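Local coordinates for protein putative aldehyde dehydrogenase (Burkholderia cenocepacia, PDB 4YWE) that probably oxidises aldehydes to acids with NAD or NADP as electron acceptor, and carries a bound calcium ion, at residues 89-93 and 107-112; 96-102 and 157-161. One frame throughout, in Å; residues are numbered along the deposited sequence.

Contact 1. Residues 89-93 and 107-112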
loop_
_atom_site.group_PDB
_atom_site.type_symbol
_atom_site.label_atom_id
_atom_site.label_comp_id
_atom_site.label_asym_id
_atom_site.label_seq_id
_atom_site.Cartn_x
_atom_site.Cartn_y
_atom_site.Cartn_z
ATOM N N ILE A 89 20.435 29.098 1.099
ATOM C CA ILE A 89 19.165 29.712 0.720
ATOM C C ILE A 89 19.355 31.147 0.232
ATOM O O ILE A 89 18.855 31.512 -0.832
ATOM C CB ILE A 89 18.158 29.666 1.884
ATOM C CG1 ILE A 89 17.581 28.256 2.029
ATOM C CG2 ILE A 89 17.027 30.657 1.657
ATOM C CD1 ILE A 89 16.525 28.134 3.106
ATOM N N GLU A 90 20.076 31.953 1.006
ATOM C CA GLU A 90 20.295 33.355 0.657
ATOM C C GLU A 90 21.025 33.490 -0.677
ATOM O O GLU A 90 20.679 34.334 -1.501
ATOM C CB GLU A 90 21.080 34.066 1.761
ATOM C CG GLU A 90 20.332 34.174 3.080
ATOM C CD GLU A 90 19.017 34.917 2.945
ATOM O OE1 GLU A 90 18.002 34.433 3.490
ATOM O OE2 GLU A 90 18.998 35.985 2.298
ATOM N N GLU A 91 22.032 32.647 -0.877
ATOM C CA GLU A 91 22.814 32.645 -2.109
ATOM C C GLU A 91 21.971 32.233 -3.315
ATOM O O GLU A 91 22.013 32.880 -4.362
ATOM C CB GLU A 91 24.017 31.710 -1.964
ATOM C CG GLU A 91 24.801 31.472 -3.241
ATOM C CD GLU A 91 25.944 30.493 -3.042
ATOM O OE1 GLU A 91 26.183 30.088 -1.885
ATOM O OE2 GLU A 91 26.600 30.127 -4.039
ATOM N N LEU A 92 21.206 31.158 -3.162
ATOM C CA LEU A 92 20.371 30.654 -4.247
ATOM C C LEU A 92 19.213 31.600 -4.551
ATOM O O LEU A 92 18.809 31.742 -5.706
ATOM C CB LEU A 92 19.834 29.261 -3.909
ATOM C CG LEU A 92 20.863 28.130 -3.886
ATOM C CD1 LEU A 92 20.240 26.847 -3.358
ATOM C CD2 LEU A 92 21.450 27.911 -5.272
ATOM N N ALA A 93 18.684 32.244 -3.515
ATOM C CA ALA A 93 17.578 33.181 -3.685
ATOM C C ALA A 93 18.016 34.410 -4.474
ATOM O O ALA A 93 17.262 34.928 -5.294
ATOM C CB ALA A 93 17.015 33.595 -2.333
ATOM N N ALA A 107 11.681 34.183 -4.047
ATOM C CA ALA A 107 12.906 33.485 -4.420
ATOM C C ALA A 107 13.470 32.702 -3.240
ATOM O O ALA A 107 14.070 31.643 -3.417
ATOM C CB ALA A 107 13.936 34.469 -4.940
ATOM N N ARG A 108 13.276 33.230 -2.037
ATOM C CA ARG A 108 13.717 32.555 -0.823
ATOM C C ARG A 108 12.834 31.345 -0.534
ATOM O O ARG A 108 13.318 30.298 -0.097
ATOM C CB ARG A 108 13.704 33.521 0.366
ATOM C CG ARG A 108 14.093 32.882 1.689
ATOM C CD ARG A 108 14.170 33.904 2.815
ATOM N NE ARG A 108 15.303 34.813 2.661
ATOM C CZ ARG A 108 15.207 36.058 2.204
ATOM N NH1 ARG A 108 14.026 36.550 1.857
ATOM N NH2 ARG A 108 16.293 36.812 2.099
ATOM N N ALA A 109 11.536 31.495 -0.787
ATOM C CA ALA A 109 10.581 30.417 -0.567
ATOM C C ALA A 109 10.855 29.252 -1.514
ATOM O O ALA A 109 10.697 28.087 -1.143
ATOM C CB ALA A 109 9.158 30.924 -0.741
ATOM N N ASP A 110 11.266 29.577 -2.736
ATOM C CA ASP A 110 11.599 28.565 -3.733
ATOM C C ASP A 110 12.779 27.710 -3.282
ATOM O O ASP A 110 12.766 26.489 -3.436
ATOM C CB ASP A 110 11.914 29.219 -5.079
ATOM C CG ASP A 110 10.666 29.641 -5.829
ATOM O OD1 ASP A 110 9.562 29.551 -5.253
ATOM O OD2 ASP A 110 10.793 30.068 -6.996
ATOM N N ALA A 111 13.794 28.362 -2.725
ATOM C CA ALA A 111 14.980 27.668 -2.240
ATOM C C ALA A 111 14.639 26.777 -1.052
ATOM O O ALA A 111 15.171 25.676 -0.919
ATOM C CB ALA A 111 16.062 28.667 -1.863
ATOM N N ALA A 112 13.750 27.260 -0.190
ATOM C CA ALA A 112 13.304 26.489 0.963
ATOM C C ALA A 112 12.513 25.270 0.503
ATOM O O ALA A 112 12.618 24.192 1.090
ATOM C CB ALA A 112 12.466 27.352 1.895
#
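The backbones of Ala93 and Ala107 come close where two successive helices, 89-100 and 104-124, fold back on each other as a splayed helical hairpin of the aldehyde dehydrogenase fold. Their short segments run 123° apart, with a closest axial approach of 8.3 Å. The register illustrates how alanine permits such proximity: the CA atoms of Ala93 and Ala107 are 4.7 Å apart, whereas those of Ile89 and Ala111 are 5.5 Å apart. At the tighter end the CB of Ala107 rests 3.4 Å from the carbonyl O of Ala93. Ala111 faces Ile89 and the CB of Leu92, while Met161, from helix 160-174, covers Leu92 and Ala111 from another direction.

Toward solvent, longer side chains take over. Ile89 and Arg108 cross at about a right angle, CG2 of the isoleucine meeting CG of the arginine at 3.7 Å. CG2 gets there by lying opposite the backbone N of Ile89. Arg108 leaves its helix extended and then bends at chi3 (-70°), which swings the guanidinium toward Glu90, itself bent at chi2. The resulting salt bridge is side-on and two-pronged, and holds the two groups nearly coplanar, their planes 23° apart. Arg108 NE donates to Glu90 OE1 at 2.8 Å from somewhat outside the carboxylate plane, and Arg108 NH2 meets the syn lone pair of Glu90 OE2 at 2.8 Å.

Contact 2. Residues 96-102 and 157-161. With CA (calcium ion), chain K.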
loop_
_atom_site.group_PDB
_atom_site.type_symbol
_atom_site.label_atom_id
_atom_site.label_comp_id
_atom_site.label_asym_id
_atom_site.label_seq_id
_atom_site.Cartn_x
_atom_site.Cartn_y
_atom_site.Cartn_z
ATOM N N GLU A 96 18.400 33.208 -8.149
ATOM C CA GLU A 96 17.096 32.904 -8.728
ATOM C C GLU A 96 16.301 34.172 -9.021
ATOM O O GLU A 96 15.743 34.325 -10.107
ATOM C CB GLU A 96 16.298 31.992 -7.793
ATOM C CG GLU A 96 14.987 31.485 -8.374
ATOM C CD GLU A 96 15.168 30.262 -9.253
ATOM O OE1 GLU A 96 15.995 30.309 -10.188
ATOM O OE2 GLU A 96 14.480 29.247 -9.006
ATOM N N ALA A 97 16.260 35.078 -8.049
ATOM C CA ALA A 97 15.511 36.326 -8.181
ATOM C C ALA A 97 16.071 37.209 -9.292
ATOM O O ALA A 97 15.322 37.874 -10.003
ATOM C CB ALA A 97 15.513 37.082 -6.864
ATOM N N ARG A 98 17.391 37.210 -9.431
ATOM C CA ARG A 98 18.061 38.026 -10.438
ATOM C C ARG A 98 17.811 37.484 -11.842
ATOM O O ARG A 98 17.778 38.236 -12.817
ATOM C CB ARG A 98 19.565 38.081 -10.153
ATOM C CG ARG A 98 20.351 39.025 -11.044
ATOM C CD ARG A 98 21.820 39.035 -10.648
ATOM N NE ARG A 98 22.595 40.005 -11.415
ATOM C CZ ARG A 98 23.918 40.118 -11.353
ATOM N NH1 ARG A 98 24.618 39.317 -10.561
ATOM N NH2 ARG A 98 24.542 41.031 -12.086
ATOM N N ASP A 99 17.623 36.172 -11.929
ATOM C CA ASP A 99 17.525 35.483 -13.209
ATOM C C ASP A 99 16.076 35.347 -13.678
ATOM O O ASP A 99 15.791 35.445 -14.871
ATOM C CB ASP A 99 18.184 34.104 -13.103
ATOM C CG ASP A 99 18.491 33.493 -14.455
ATOM O OD1 ASP A 99 18.380 34.205 -15.473
ATOM O OD2 ASP A 99 18.863 32.300 -14.494
ATOM N N THR A 100 15.164 35.125 -12.737
ATOM C CA THR A 100 13.756 34.928 -13.068
ATOM C C THR A 100 12.955 36.217 -12.935
ATOM O O THR A 100 11.963 36.414 -13.638
ATOM C CB THR A 100 13.110 33.858 -12.174
ATOM O OG1 THR A 100 13.002 34.360 -10.837
ATOM C CG2 THR A 100 13.943 32.588 -12.176
ATOM N N GLY A 101 13.381 37.085 -12.022
ATOM C CA GLY A 101 12.728 38.367 -11.825
ATOM C C GLY A 101 11.789 38.435 -10.636
ATOM O O GLY A 101 11.289 39.508 -10.295
ATOM N N LYS A 102 11.549 37.293 -10.000
ATOM C CA LYS A 102 10.632 37.231 -8.867
ATOM C C LYS A 102 11.201 37.969 -7.656
ATOM O O LYS A 102 12.420 38.075 -7.506
ATOM C CB LYS A 102 10.322 35.774 -8.507
ATOM C CG LYS A 102 11.516 34.968 -8.024
ATOM C CD LYS A 102 11.138 33.507 -7.827
ATOM C CE LYS A 102 10.686 32.880 -9.135
ATOM N NZ LYS A 102 10.150 31.504 -8.949
ATOM N N TRP A 157 11.507 28.112 -16.896
ATOM C CA TRP A 157 12.146 29.293 -16.323
ATOM C C TRP A 157 11.393 29.898 -15.140
ATOM O O TRP A 157 11.948 30.715 -14.408
ATOM C CB TRP A 157 12.321 30.362 -17.408
ATOM C CG TRP A 157 11.093 30.550 -18.253
ATOM C CD1 TRP A 157 10.866 30.027 -19.493
ATOM C CD2 TRP A 157 9.919 31.298 -17.914
ATOM N NE1 TRP A 157 9.629 30.407 -19.949
ATOM C CE2 TRP A 157 9.024 31.190 -18.997
ATOM C CE3 TRP A 157 9.536 32.056 -16.803
ATOM C CZ2 TRP A 157 7.775 31.805 -19.002
ATOM C CZ3 TRP A 157 8.294 32.663 -16.807
ATOM C CH2 TRP A 157 7.429 32.536 -17.900
ATOM N N ASN A 158 10.135 29.507 -14.952
ATOM C CA ASN A 158 9.287 30.158 -13.956
ATOM C C ASN A 158 9.583 29.695 -12.531
ATOM O O ASN A 158 9.520 30.489 -11.593
ATOM C CB ASN A 158 7.807 29.940 -14.291
ATOM C CG ASN A 158 7.428 28.475 -14.357
ATOM O OD1 ASN A 158 8.274 27.610 -14.589
ATOM N ND2 ASN A 158 6.146 28.189 -14.158
ATOM N N TYR A 159 9.900 28.416 -12.368
ATOM C CA TYR A 159 10.355 27.902 -11.077
ATOM C C TYR A 159 11.518 26.935 -11.268
ATOM O O TYR A 159 11.346 25.728 -11.107
ATOM C CB TYR A 159 9.216 27.200 -10.329
ATOM C CG TYR A 159 8.066 28.098 -9.935
ATOM C CD1 TYR A 159 8.084 28.804 -8.738
ATOM C CD2 TYR A 159 6.952 28.229 -10.754
ATOM C CE1 TYR A 159 7.029 29.622 -8.373
ATOM C CE2 TYR A 159 5.894 29.044 -10.399
ATOM C CZ TYR A 159 5.937 29.738 -9.209
ATOM O OH TYR A 159 4.882 30.549 -8.857
ATOM N N PRO A 160 12.704 27.462 -11.618
ATOM C CA PRO A 160 13.883 26.625 -11.871
ATOM C C PRO A 160 14.215 25.672 -10.725
ATOM O O PRO A 160 14.323 24.472 -10.956
ATOM C CB PRO A 160 15.000 27.653 -12.063
ATOM C CG PRO A 160 14.302 28.858 -12.584
ATOM C CD PRO A 160 12.986 28.888 -11.858
ATOM N N MET A 161 14.360 26.197 -9.512
ATOM C CA MET A 161 14.733 25.373 -8.366
ATOM C C MET A 161 13.624 24.417 -7.932
ATOM O O MET A 161 13.881 23.242 -7.675
ATOM C CB MET A 161 15.133 26.253 -7.182
ATOM C CG MET A 161 16.532 26.832 -7.273
ATOM S SD MET A 161 17.013 27.677 -5.754
ATOM C CE MET A 161 15.765 28.960 -5.669
HETATM CA CA CA K . 17.072 35.636 -16.990
HETATM O O HOH W 1 15.116 36.695 -17.964
HETATM O O HOH W 2 17.896 35.203 -19.358
#
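Glu96 sets its carboxylate aslant the pyrrolidine ring of Pro160: Pro160 CG lies 3.3 Å from Glu96 OE1, and Pro160 CD 3.2 Å from Glu96 OE2. The ring of Tyr159 is approached obliquely by Lys102, whose NZ comes to 3.4 Å from Tyr159 CD1, while Tyr159 OH is hydrogen-bonded to Thr289. Trp157 turns its indole nearly perpendicular to the ring of Phe391.

Glu96 OE2 accepts a hydrogen bond from Met161 N at 3.1 Å through its syn lone pair, serving an amide in the first turn of helix 160-174, and Ser189 holds OE1. Met161 slides back past Glu96, bringing CE to its CB. Lys102 NZ, salt-bridged to Asp110, also donates to Asn158 O at 2.9 Å in the carbonyl plane. Thr100 CG2 reaches toward Pro160 CG; OG1, between backbone N and carbonyl carbon (chi1 69°), donates to Glu96 O from above the carbonyl plane.

Asn158's side chain lies about 9 Å from that of Glu256, the predicted active-site residue. At the helix end, Asp99 grips calcium with both O and OD1, completed by Val32, Asp185 and two waters, while Cys187 and Leu188 amides hold OD2; the arrangement resembles the structural cation site of related aldehyde dehydrogenases.

Overall arrangement
Helix 89-100 serves both contacts, its first turn in contact 1 and its last in contact 2, whose centres are 10 Å apart. The change of setting along one helix brings a change of chemistry. Contact 1 is only partly buried: close alanine packing inside gives way to a charged pair at the surface. Contact 2 is buried, and its charged groups also serve backbone atoms and a metal. The two join through helix 104-124, where Asp110 OD2 forms a salt bridge with Lys102 NZ and the Met161 methyl CE packs 3.6 Å from Ala111 N. Three helices, 89-100, 104-124 and 160-174, thus meet where the contacts join.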